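Local coordinates for trilobed Protease (Pyrococcus furiosus, PDB 2GOP), which is a protease whose seven-bladed beta-propeller domain probably screens the substrates that reach its active site, at residues A[102-108]-A[120-125]. Numbering follows the deposited sequence.
Sequences EAKNIRS and IVGFKR
Glu102 and Arg125 meet where one blade of this seven-bladed beta-propeller passes into the next: residues 102-103 lie on the outer strand of one blade, and 105-108 on the innermost strand of the following blade, paired antiparallel with 120-123. The two long side chains cross at about a right angle, carboxylate and guanidinium planes 54° apart, in a long salt bridge of 3.6 Å from Glu102 OE1 to Arg125 NH2. Arg125 folds back to get there, bent at chi2 and chi3, and lays one guanidinium face over Glu102 CB, which sits offset toward the rim. Within Glu102's own blade Lys99 bonds to OE1 and Lys82 to OE2, so an alanine in place of Glu102 would probably leave Lys99, Lys82 and Arg125 without the carboxylate they share. Further along, Asn105 and Phe123 lie side by side and point the same way, Asn105 OD1 coming obliquely to Phe123 CD1 at 4.1 Å. On the other face of the sheet Ile106 CD1 rests against Ile120 CG2 (3.7 Å), and both residues touch Ile87 of the preceding blade. Two classic beta bulges distort the pairing: Lys104 and Asn105 face Phe123, the second through a weak bond, while Arg107 and Ser108 face Val121. Ser108 OG comes to 3.3 Å from Val121 CB. Val121 O accepts from both Ser108 N and Arg107 N, the latter at 2.7 Å.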
# COMPACT_ATOMS: atom_id res chain seq x y z
N GLU A 102 3.84 8.25 -25.52
CA GLU A 102 4.33 6.93 -25.18
C GLU A 102 5.10 7.00 -23.86
O GLU A 102 5.90 7.91 -23.64
CB GLU A 102 5.26 6.43 -26.29
CG GLU A 102 5.39 4.93 -26.37
CD GLU A 102 6.13 4.47 -27.62
OE1 GLU A 102 6.04 5.16 -28.66
OE2 GLU A 102 6.79 3.41 -27.55
N ALA A 103 4.85 6.04 -22.98
CA ALA A 103 5.56 5.96 -21.71
C ALA A 103 5.64 4.52 -21.23
O ALA A 103 4.90 3.66 -21.70
CB ALA A 103 4.89 6.83 -20.66
N LYS A 104 6.53 4.26 -20.29
CA LYS A 104 6.72 2.93 -19.73
C LYS A 104 5.46 2.54 -18.96
O LYS A 104 4.86 1.50 -19.21
CB LYS A 104 7.95 2.91 -18.82
CG LYS A 104 8.51 1.53 -18.50
CD LYS A 104 9.73 1.67 -17.57
CE LYS A 104 10.49 0.35 -17.38
NZ LYS A 104 11.52 0.09 -18.43
N ASN A 105 5.07 3.41 -18.04
CA ASN A 105 3.91 3.19 -17.19
C ASN A 105 3.15 4.50 -16.97
O ASN A 105 3.75 5.57 -16.94
CB ASN A 105 4.38 2.61 -15.85
CG ASN A 105 3.24 2.10 -15.00
OD1 ASN A 105 2.99 2.61 -13.90
ND2 ASN A 105 2.54 1.08 -15.50
N ILE A 106 1.84 4.41 -16.82
CA ILE A 106 0.98 5.57 -16.55
C ILE A 106 0.34 5.43 -15.16
O ILE A 106 -0.24 4.40 -14.83
CB ILE A 106 -0.12 5.70 -17.62
CG1 ILE A 106 0.52 5.90 -19.01
CG2 ILE A 106 -1.12 6.82 -17.26
CD1 ILE A 106 1.31 7.20 -19.20
N ARG A 107 0.47 6.48 -14.34
CA ARG A 107 -0.12 6.52 -13.00
C ARG A 107 -1.48 7.20 -13.01
O ARG A 107 -2.42 6.72 -12.38
CB ARG A 107 0.80 7.24 -12.01
CG ARG A 107 0.37 7.12 -10.56
CD ARG A 107 1.04 8.16 -9.68
NE ARG A 107 0.99 7.80 -8.26
CZ ARG A 107 1.89 7.03 -7.63
NH1 ARG A 107 2.93 6.50 -8.28
NH2 ARG A 107 1.75 6.79 -6.32
N SER A 108 -1.60 8.33 -13.70
CA SER A 108 -2.87 9.04 -13.77
C SER A 108 -3.05 9.80 -15.07
O SER A 108 -2.08 10.11 -15.77
CB SER A 108 -3.01 10.01 -12.61
OG SER A 108 -1.93 10.92 -12.60
N ILE A 120 -0.90 14.14 -17.59
CA ILE A 120 -0.45 12.75 -17.57
C ILE A 120 0.69 12.62 -16.57
O ILE A 120 1.68 13.36 -16.63
CB ILE A 120 0.07 12.31 -18.96
CG1 ILE A 120 -0.98 12.59 -20.05
CG2 ILE A 120 0.46 10.83 -18.95
CD1 ILE A 120 -0.39 12.78 -21.41
N VAL A 121 0.56 11.66 -15.65
CA VAL A 121 1.63 11.34 -14.71
C VAL A 121 2.04 9.86 -14.90
O VAL A 121 1.20 8.97 -15.00
CB VAL A 121 1.24 11.65 -13.25
CG1 VAL A 121 2.40 11.38 -12.32
CG2 VAL A 121 0.76 13.10 -13.13
N GLY A 122 3.34 9.63 -14.98
CA GLY A 122 3.85 8.31 -15.29
C GLY A 122 5.36 8.23 -15.27
O GLY A 122 6.04 9.07 -14.68
N PHE A 123 5.87 7.19 -15.92
CA PHE A 123 7.29 6.87 -15.90
C PHE A 123 7.81 6.78 -17.32
O PHE A 123 7.25 6.06 -18.16
CB PHE A 123 7.52 5.59 -15.14
CG PHE A 123 7.18 5.71 -13.69
CD1 PHE A 123 5.87 5.50 -13.24
CD2 PHE A 123 8.14 6.11 -12.77
CE1 PHE A 123 5.54 5.64 -11.91
CE2 PHE A 123 7.82 6.25 -11.43
CZ PHE A 123 6.53 6.01 -11.00
N LYS A 124 8.87 7.53 -17.57
CA LYS A 124 9.35 7.79 -18.93
C LYS A 124 9.91 6.53 -19.54
O LYS A 124 10.36 5.62 -18.83
CB LYS A 124 10.43 8.88 -18.89
CG LYS A 124 10.37 9.90 -20.00
CD LYS A 124 11.22 11.09 -19.63
CE LYS A 124 11.21 12.16 -20.70
NZ LYS A 124 11.74 13.44 -20.15
N ARG A 125 9.88 6.47 -20.87
CA ARG A 125 10.38 5.32 -21.61
C ARG A 125 11.77 5.60 -22.19
O ARG A 125 12.08 6.73 -22.59
CB ARG A 125 9.37 4.89 -22.69
CG ARG A 125 9.22 5.84 -23.89
CD ARG A 125 10.19 5.52 -25.02
NE ARG A 125 9.64 5.82 -26.35
CZ ARG A 125 9.53 7.04 -26.88
NH1 ARG A 125 9.91 8.12 -26.20
NH2 ARG A 125 9.01 7.18 -28.09